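Side-chain contacts in endoglucanase, glycoside hydrolase family 5 protein (Cytophaga hutchinsonii, PDB 5IHS), which probably hydrolyses internal beta-1,4-glucosidic bonds of cellulose and is probably one of the periplasmic endoglucanases this bacterium requires to live on crystalline cellulose: residues E270-D273 with S278-N281; V83-M88 with V246-T251; E229-A234 with T265-E270. One frame throughout, in Å; residues are numbered along the deposited sequence. Where two conformers were deposited one is given.

How the contacts relate
The three contacts run from the inside of a parallel eight-stranded TIM barrel to its helical coat. The centre of contact 2 lies about 4 Å from the centre of the chain; contact 1 is centred about 11 Å from the centre of contact 2, and contact 3 about 9 Å from that of contact 1 and 17 Å from that of contact 2. Contacts 1 and 3 both use helix 262-274 and share E270. Strands 244-249 and 279-284 are barrel neighbours, with backbone bonds joining S278 and C280 to V246. Along the chain the segments of contacts 2 and 3 alternate, and contact 1 closes last. The last units of the barrel thus link a probable active-site centre to the outer helix layer.

Contact 1. Residues E270-D273 with S278-N281; sequences EFLD and SYCN
L272 and Y279 make a buried helix-to-strand contact within one beta-alpha-beta unit, where helix 262-274 packs against strand 279-284, the eighth and last strand of the barrel. The leucine comes from the last turn of the helix, and the tyrosine points outward from the strand toward it. One methyl does most of the touching: L272 CD1 lies 3.6 Å from Y279 CD2, with L272 CB a little farther from the same ring carbon at 3.9 Å. The two side chains meet obliquely. With CG of Y279 held between the backbone N and the carbonyl carbon (chi1 56°), the ring rises beside the helix and carries its CD2-CE2 side past both L272 and D273.

D273 meets the same ring differently. Its OD1 stands at the ring edge, in plane, 3.7 Å from Y279 CE2, while the carboxylate and ring planes are 32° apart. This oxygen is not bonded to the hydroxyl: D273 OD1 is held by R53 and Q51, and OD2 forms a salt bridge with K323. The phenol oxygen in turn bonds to D319 and to NE of R53. A phenylalanine in place of Y279 would probably leave D319 and R53 NE without the hydroxyl they share. Y269, on the same helix, also meets the Y279 ring, at about 25° between planes.

The tyrosine is therefore used in two ways: its CD2 side packs against the apolar L272, while its hydroxyl reaches a network of charges. The carboxylate oxygen at the ring edge faces the slightly positive C-H at CE2, an arrangement that is likely to be mildly attractive.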
loop_
_atom_site.group_PDB
_atom_site.type_symbol
_atom_site.label_atom_id
_atom_site.label_comp_id
_atom_site.label_asym_id
_atom_site.label_seq_id
_atom_site.Cartn_x
_atom_site.Cartn_y
_atom_site.Cartn_z
ATOM N N GLU A 270 11.628 -9.783 -9.277
ATOM C CA GLU A 270 11.875 -9.896 -10.714
ATOM C C GLU A 270 10.576 -9.746 -11.500
ATOM O O GLU A 270 10.505 -9.004 -12.487
ATOM C CB GLU A 270 12.535 -11.244 -10.992
ATOM C CG GLU A 270 12.833 -11.562 -12.428
ATOM C CD GLU A 270 13.646 -12.845 -12.523
ATOM O OE1 GLU A 270 13.104 -13.920 -12.179
ATOM O OE2 GLU A 270 14.842 -12.784 -12.891
ATOM N N PHE A 271 9.530 -10.444 -11.062
ATOM C CA PHE A 271 8.226 -10.367 -11.718
ATOM C C PHE A 271 7.631 -8.965 -11.628
ATOM O O PHE A 271 7.144 -8.415 -12.623
ATOM C CB PHE A 271 7.300 -11.392 -11.064
ATOM C CG PHE A 271 5.877 -11.331 -11.539
ATOM C CD1 PHE A 271 5.503 -11.920 -12.735
ATOM C CD2 PHE A 271 4.900 -10.708 -10.771
ATOM C CE1 PHE A 271 4.187 -11.866 -13.170
ATOM C CE2 PHE A 271 3.587 -10.656 -11.203
ATOM C CZ PHE A 271 3.235 -11.239 -12.399
ATOM N N LEU A 272 7.654 -8.377 -10.431
ATOM C CA LEU A 272 7.052 -7.063 -10.249
ATOM C C LEU A 272 7.774 -6.010 -11.079
ATOM O O LEU A 272 7.135 -5.168 -11.720
ATOM C CB LEU A 272 7.040 -6.675 -8.772
ATOM C CG LEU A 272 6.271 -7.647 -7.868
ATOM C CD1 LEU A 272 6.511 -7.316 -6.408
ATOM C CD2 LEU A 272 4.775 -7.645 -8.192
ATOM N N ASP A 273 9.106 -6.059 -11.110
ATOM C CA ASP A 273 9.854 -5.100 -11.916
ATOM C C ASP A 273 9.585 -5.303 -13.403
ATOM O O ASP A 273 9.501 -4.328 -14.159
ATOM C CB ASP A 273 11.346 -5.222 -11.618
ATOM C CG ASP A 273 11.737 -4.639 -10.264
ATOM O OD1 ASP A 273 10.956 -3.870 -9.650
ATOM O OD2 ASP A 273 12.879 -4.941 -9.838
ATOM N N SER A 278 4.028 -1.555 -8.601
ATOM C CA SER A 278 4.491 -0.926 -7.374
ATOM C C SER A 278 4.322 -1.871 -6.185
ATOM O O SER A 278 3.421 -2.720 -6.161
ATOM C CB SER A 278 3.680 0.345 -7.125
ATOM O OG SER A 278 3.917 1.349 -8.106
ATOM N N TYR A 279 5.178 -1.689 -5.172
ATOM C CA TYR A 279 5.168 -2.601 -4.033
ATOM C C TYR A 279 5.573 -1.941 -2.718
ATOM O O TYR A 279 6.457 -1.085 -2.680
ATOM C CB TYR A 279 6.003 -3.855 -4.320
ATOM C CG TYR A 279 7.462 -3.737 -4.734
ATOM C CD1 TYR A 279 8.468 -3.531 -3.792
ATOM C CD2 TYR A 279 7.850 -3.965 -6.047
ATOM C CE1 TYR A 279 9.800 -3.535 -4.141
ATOM C CE2 TYR A 279 9.196 -3.977 -6.409
ATOM C CZ TYR A 279 10.165 -3.775 -5.448
ATOM O OH TYR A 279 11.497 -3.803 -5.837
ATOM N N CYS A 280 4.879 -2.317 -1.633
ATOM C CA CYS A 280 5.177 -1.843 -0.279
ATOM C C CYS A 280 5.281 -3.023 0.674
ATOM O O CYS A 280 4.395 -3.881 0.692
ATOM C CB CYS A 280 4.074 -0.935 0.278
ATOM S SG CYS A 280 3.882 0.634 -0.541
ATOM N N ASN A 281 6.332 -3.040 1.490
ATOM C CA ASN A 281 6.592 -4.146 2.409
ATOM C C ASN A 281 5.920 -3.957 3.764
ATOM O O ASN A 281 5.910 -2.861 4.335
ATOM C CB ASN A 281 8.097 -4.290 2.630
ATOM C CG ASN A 281 8.440 -5.350 3.662
ATOM O OD1 ASN A 281 8.933 -5.035 4.745
ATOM N ND2 ASN A 281 8.215 -6.611 3.316
#

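Contact 2. Residues V83-M88 with V246-T251; sequences VVRAAM and VTEYGT
At the heart of the TIM barrel, R85 of strand 83-89 reaches across the interior to T247 and E248 on strand 244-249, two strands that are not neighbours in the sheet. Its aliphatic chain is extended from CG to NE, with CG anti to the backbone N (chi1 174°), which carries the guanidinium well into the barrel. There R85 NH1 donates to E248 OE1 at 3.0 Å with an N-H...O angle of 154°, forming a salt bridge. The nitrogen meets this oxygen on its anti side, slightly out of the carboxylate plane, and the two flat groups are turned 65° against each other, so the contact is made through one nitrogen and is not a side-on pairing.

The backbone of T247 provides a second contact: its carbonyl O lies 3.1 Å above the guanidinium plane, toward the rim, and 3.1 Å from R85 CD. It also comes within 3.2 Å of R85 NE, but the angle is too poor for a bond. E248 CB lies over the same face.

In clan GH-A enzymes, to which family 5 belongs, the nucleophilic glutamate stands at the end of the seventh strand and a conserved arginine from the second strand lies next to it; E248 and R85 occupy these places, so E248 is probably the nucleophile here. R85 NH1 also bonds to S56 OG, and E248 OE2 is hydrogen-bonded to the hydroxyl of Y222, so each carboxylate oxygen has a partner and its rotation is restrained.

E156 ties the arginine to the threonine, forming a salt bridge to R85 NE through OE1 and a hydrogen bond to T247 OG1 through OE2, while H220 NE2 bonds to the same threonine hydroxyl.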
loop_
_atom_site.group_PDB
_atom_site.type_symbol
_atom_site.label_atom_id
_atom_site.label_comp_id
_atom_site.label_asym_id
_atom_site.label_seq_id
_atom_site.Cartn_x
_atom_site.Cartn_y
_atom_site.Cartn_z
ATOM N N VAL A 83 7.060 5.838 -1.640
ATOM C CA VAL A 83 5.690 5.765 -1.155
ATOM C C VAL A 83 5.746 5.196 0.261
ATOM O O VAL A 83 6.616 4.379 0.591
ATOM C CB VAL A 83 4.808 4.909 -2.109
ATOM C CG1 VAL A 83 5.326 3.462 -2.223
ATOM C CG2 VAL A 83 3.343 4.931 -1.696
ATOM N N VAL A 84 4.790 5.617 1.092
ATOM C CA VAL A 84 4.563 5.059 2.422
ATOM C C VAL A 84 3.074 4.771 2.545
ATOM O O VAL A 84 2.242 5.516 2.014
ATOM C CB VAL A 84 5.062 6.015 3.540
ATOM C CG1 VAL A 84 4.373 7.377 3.488
ATOM C CG2 VAL A 84 4.902 5.396 4.923
ATOM N N ARG A 85 2.734 3.698 3.258
ATOM C CA ARG A 85 1.346 3.266 3.436
ATOM C C ARG A 85 0.931 3.390 4.895
ATOM O O ARG A 85 1.586 2.844 5.788
ATOM C CB ARG A 85 1.179 1.836 2.933
ATOM C CG ARG A 85 -0.171 1.168 3.169
ATOM C CD ARG A 85 -0.147 -0.161 2.478
ATOM N NE ARG A 85 -1.365 -0.964 2.454
ATOM C CZ ARG A 85 -1.555 -2.117 3.099
ATOM N NH1 ARG A 85 -0.721 -2.556 4.038
ATOM N NH2 ARG A 85 -2.624 -2.835 2.794
ATOM N N ALA A 86 -0.163 4.115 5.124
ATOM C CA ALA A 86 -0.763 4.297 6.442
ATOM C C ALA A 86 -1.887 3.274 6.573
ATOM O O ALA A 86 -2.919 3.400 5.910
ATOM C CB ALA A 86 -1.293 5.721 6.586
ATOM N N ALA A 87 -1.677 2.256 7.415
ATOM C CA ALA A 87 -2.582 1.111 7.552
ATOM C C ALA A 87 -3.527 1.376 8.721
ATOM O O ALA A 87 -3.286 0.948 9.853
ATOM C CB ALA A 87 -1.782 -0.174 7.751
ATOM N N MET A 88 -4.628 2.070 8.438
ATOM C CA MET A 88 -5.556 2.473 9.485
ATOM C C MET A 88 -6.444 1.294 9.871
ATOM O O MET A 88 -7.296 0.852 9.092
ATOM C CB MET A 88 -6.421 3.639 9.022
ATOM C CG MET A 88 -7.204 4.224 10.187
ATOM S SD MET A 88 -8.384 5.515 9.786
ATOM C CE MET A 88 -9.559 4.579 8.814
ATOM N N VAL A 246 0.823 -3.885 -5.563
ATOM C CA VAL A 246 1.136 -4.685 -4.384
ATOM C C VAL A 246 1.226 -3.730 -3.195
ATOM O O VAL A 246 2.301 -3.236 -2.832
ATOM C CB VAL A 246 2.396 -5.541 -4.586
ATOM C CG1 VAL A 246 2.784 -6.240 -3.288
ATOM C CG2 VAL A 246 2.145 -6.576 -5.673
ATOM N N THR A 247 0.079 -3.442 -2.573
ATOM C CA THR A 247 0.101 -2.516 -1.450
ATOM C C THR A 247 0.670 -3.151 -0.200
ATOM O O THR A 247 0.956 -2.426 0.756
ATOM C CB THR A 247 -1.285 -1.928 -1.159
ATOM O OG1 THR A 247 -2.159 -2.996 -0.811
ATOM C CG2 THR A 247 -1.842 -1.140 -2.356
ATOM N N GLU A 248 0.842 -4.473 -0.189
ATOM C CA GLU A 248 1.433 -5.156 0.950
ATOM C C GLU A 248 2.060 -6.461 0.484
ATOM O O GLU A 248 1.407 -7.264 -0.204
ATOM C CB GLU A 248 0.361 -5.457 2.003
ATOM C CG GLU A 248 0.917 -5.863 3.335
ATOM C CD GLU A 248 -0.176 -6.297 4.299
ATOM O OE1 GLU A 248 -1.098 -5.483 4.573
ATOM O OE2 GLU A 248 -0.102 -7.459 4.767
ATOM N N TYR A 249 3.303 -6.701 0.895
ATOM C CA TYR A 249 3.912 -8.016 0.728
ATOM C C TYR A 249 4.856 -8.239 1.897
ATOM O O TYR A 249 5.373 -7.294 2.494
ATOM C CB TYR A 249 4.669 -8.170 -0.623
ATOM C CG TYR A 249 5.978 -7.418 -0.631
ATOM C CD1 TYR A 249 6.012 -6.061 -0.924
ATOM C CD2 TYR A 249 7.185 -8.048 -0.329
ATOM C CE1 TYR A 249 7.200 -5.341 -0.887
ATOM C CE2 TYR A 249 8.378 -7.337 -0.287
ATOM C CZ TYR A 249 8.379 -5.982 -0.557
ATOM O OH TYR A 249 9.567 -5.300 -0.487
ATOM N N GLY A 250 5.109 -9.505 2.203
ATOM C CA GLY A 250 6.103 -9.877 3.179
ATOM C C GLY A 250 7.304 -10.576 2.555
ATOM O O GLY A 250 7.396 -10.769 1.347
ATOM N N THR A 251 8.226 -10.974 3.428
ATOM C CA THR A 251 9.381 -11.780 3.039
ATOM C C THR A 251 9.294 -13.206 3.581
ATOM O O THR A 251 10.251 -13.977 3.433
ATOM C CB THR A 251 10.663 -11.139 3.560
ATOM O OG1 THR A 251 10.575 -11.078 4.988
ATOM C CG2 THR A 251 10.878 -9.745 2.970
#

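Contact 3. Residues E229-A234 with T265-E270; sequences ELRNEA and TALWYE
R231 lies over a face of the W268 indole, its chain along the ring system and its guanidinium steeply turned, 77° from the indole plane. The aliphatic part makes the closer fit: R231 CG sits 3.5 Å from the centroid of the six-membered ring, a CH-pi contact. A bend at chi3 (-74°) then brings the cationic end over the five-membered ring, with R231 CZ 4.5 Å from its centroid in a cation-pi interaction. R231 NH1 is 3.2 Å from W268 NE1, but both are donors and do not bond; the indole N-H bonds to the carbonyl of H226, and NH1 forms a salt bridge with E264. L267 CB lies over a face of the guanidinium, 3.8 Å above its plane. At the rim of the indole, L230 CB lies in the ring plane and L230 CG is 3.9 Å from W268 CH2.

The two helical segments run nearly parallel, with axes 11.4 Å apart, as adjacent helices of the barrel coat. Beneath them, L230 and W268 both touch L219 of strand 215-221, F221 of that strand stacks on the indole, and F271, farther along helix 262-274, packs against R231 and A234.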
loop_
_atom_site.group_PDB
_atom_site.type_symbol
_atom_site.label_atom_id
_atom_site.label_comp_id
_atom_site.label_asym_id
_atom_site.label_seq_id
_atom_site.Cartn_x
_atom_site.Cartn_y
_atom_site.Cartn_z
ATOM N N GLU A 229 2.374 -20.051 -8.442
ATOM C CA GLU A 229 0.936 -20.112 -8.696
ATOM C C GLU A 229 0.276 -18.739 -8.555
ATOM O O GLU A 229 -0.635 -18.398 -9.322
ATOM C CB GLU A 229 0.277 -21.141 -7.782
ATOM C CG GLU A 229 0.073 -20.719 -6.343
ATOM C CD GLU A 229 1.350 -20.481 -5.548
ATOM O OE1 GLU A 229 2.445 -20.951 -5.940
ATOM O OE2 GLU A 229 1.242 -19.827 -4.498
ATOM N N LEU A 230 0.709 -17.937 -7.582
ATOM C CA LEU A 230 0.124 -16.608 -7.433
ATOM C C LEU A 230 0.679 -15.624 -8.466
ATOM O O LEU A 230 -0.053 -14.728 -8.910
ATOM C CB LEU A 230 0.266 -16.106 -5.988
ATOM C CG LEU A 230 -0.516 -14.830 -5.656
ATOM C CD1 LEU A 230 -2.020 -15.007 -5.822
ATOM C CD2 LEU A 230 -0.208 -14.369 -4.228
ATOM N N ARG A 231 1.944 -15.777 -8.886
ATOM C CA ARG A 231 2.423 -15.003 -10.027
ATOM C C ARG A 231 1.615 -15.325 -11.275
ATOM O O ARG A 231 1.314 -14.433 -12.073
ATOM C CB ARG A 231 3.913 -15.242 -10.264
ATOM C CG ARG A 231 4.804 -14.614 -9.204
ATOM C CD ARG A 231 6.287 -14.659 -9.587
ATOM N NE ARG A 231 6.875 -15.990 -9.464
ATOM C CZ ARG A 231 7.348 -16.515 -8.339
ATOM N NH1 ARG A 231 7.303 -15.839 -7.200
ATOM N NH2 ARG A 231 7.881 -17.732 -8.354
ATOM N N ASN A 232 1.220 -16.590 -11.449
ATOM C CA ASN A 232 0.409 -16.953 -12.606
ATOM C C ASN A 232 -0.972 -16.311 -12.539
ATOM O O ASN A 232 -1.506 -15.865 -13.565
ATOM C CB ASN A 232 0.270 -18.474 -12.707
ATOM C CG ASN A 232 1.550 -19.159 -13.111
ATOM O OD1 ASN A 232 2.471 -18.531 -13.628
ATOM N ND2 ASN A 232 1.613 -20.467 -12.879
ATOM N N GLU A 233 -1.570 -16.264 -11.342
ATOM C CA GLU A 233 -2.834 -15.556 -11.153
ATOM C C GLU A 233 -2.687 -14.091 -11.545
ATOM O O GLU A 233 -3.530 -13.532 -12.260
ATOM C CB GLU A 233 -3.259 -15.702 -9.684
ATOM C CG GLU A 233 -4.460 -14.873 -9.220
ATOM C CD GLU A 233 -5.798 -15.438 -9.642
ATOM O OE1 GLU A 233 -5.848 -16.625 -10.045
ATOM O OE2 GLU A 233 -6.796 -14.686 -9.560
ATOM N N ALA A 234 -1.622 -13.443 -11.072
ATOM C CA ALA A 234 -1.389 -12.045 -11.415
ATOM C C ALA A 234 -1.249 -11.857 -12.921
ATOM O O ALA A 234 -1.846 -10.943 -13.499
ATOM C CB ALA A 234 -0.146 -11.551 -10.681
ATOM N N THR A 265 11.495 -14.183 -2.412
ATOM C CA THR A 265 11.203 -12.754 -2.493
ATOM C C THR A 265 11.835 -12.152 -3.745
ATOM O O THR A 265 11.202 -11.358 -4.450
ATOM C CB THR A 265 11.672 -12.021 -1.227
ATOM O OG1 THR A 265 11.051 -12.563 -0.056
ATOM C CG2 THR A 265 11.317 -10.548 -1.281
ATOM N N ALA A 266 13.075 -12.549 -4.054
ATOM C CA ALA A 266 13.749 -12.037 -5.244
ATOM C C ALA A 266 13.035 -12.450 -6.530
ATOM O O ALA A 266 13.013 -11.682 -7.494
ATOM C CB ALA A 266 15.206 -12.499 -5.265
ATOM N N LEU A 267 12.461 -13.660 -6.578
ATOM C CA LEU A 267 11.673 -14.047 -7.748
ATOM C C LEU A 267 10.454 -13.151 -7.899
ATOM O O LEU A 267 10.071 -12.798 -9.024
ATOM C CB LEU A 267 11.241 -15.512 -7.674
ATOM C CG LEU A 267 12.361 -16.549 -7.757
ATOM C CD1 LEU A 267 11.757 -17.932 -7.739
ATOM C CD2 LEU A 267 13.237 -16.361 -8.989
ATOM N N TRP A 268 9.837 -12.766 -6.782
ATOM C CA TRP A 268 8.744 -11.812 -6.848
ATOM C C TRP A 268 9.223 -10.445 -7.325
ATOM O O TRP A 268 8.566 -9.825 -8.165
ATOM C CB TRP A 268 8.047 -11.708 -5.498
ATOM C CG TRP A 268 7.015 -12.762 -5.276
ATOM C CD1 TRP A 268 7.136 -13.913 -4.555
ATOM C CD2 TRP A 268 5.676 -12.738 -5.775
ATOM N NE1 TRP A 268 5.943 -14.607 -4.573
ATOM C CE2 TRP A 268 5.030 -13.903 -5.314
ATOM C CE3 TRP A 268 4.959 -11.832 -6.554
ATOM C CZ2 TRP A 268 3.693 -14.180 -5.610
ATOM C CZ3 TRP A 268 3.637 -12.104 -6.848
ATOM C CH2 TRP A 268 3.019 -13.268 -6.379
ATOM N N TYR A 269 10.340 -9.938 -6.781
ATOM C CA TYR A 269 10.844 -8.651 -7.256
ATOM C C TYR A 269 11.084 -8.675 -8.762
ATOM O O TYR A 269 10.797 -7.695 -9.459
ATOM C CB TYR A 269 12.134 -8.265 -6.540
ATOM C CG TYR A 269 12.034 -7.845 -5.090
ATOM C CD1 TYR A 269 10.928 -7.166 -4.578
ATOM C CD2 TYR A 269 13.099 -8.084 -4.241
ATOM C CE1 TYR A 269 10.887 -6.769 -3.251
ATOM C CE2 TYR A 269 13.075 -7.680 -2.925
ATOM C CZ TYR A 269 11.976 -7.018 -2.426
ATOM O OH TYR A 269 11.989 -6.625 -1.101
ATOM N N GLU A 270 11.628 -9.783 -9.277
ATOM C CA GLU A 270 11.875 -9.896 -10.714
ATOM C C GLU A 270 10.576 -9.746 -11.500
ATOM O O GLU A 270 10.505 -9.004 -12.487
ATOM C CB GLU A 270 12.535 -11.244 -10.992
ATOM C CG GLU A 270 12.833 -11.562 -12.428
ATOM C CD GLU A 270 13.646 -12.845 -12.523
ATOM O OE1 GLU A 270 13.104 -13.920 -12.179
ATOM O OE2 GLU A 270 14.842 -12.784 -12.891
#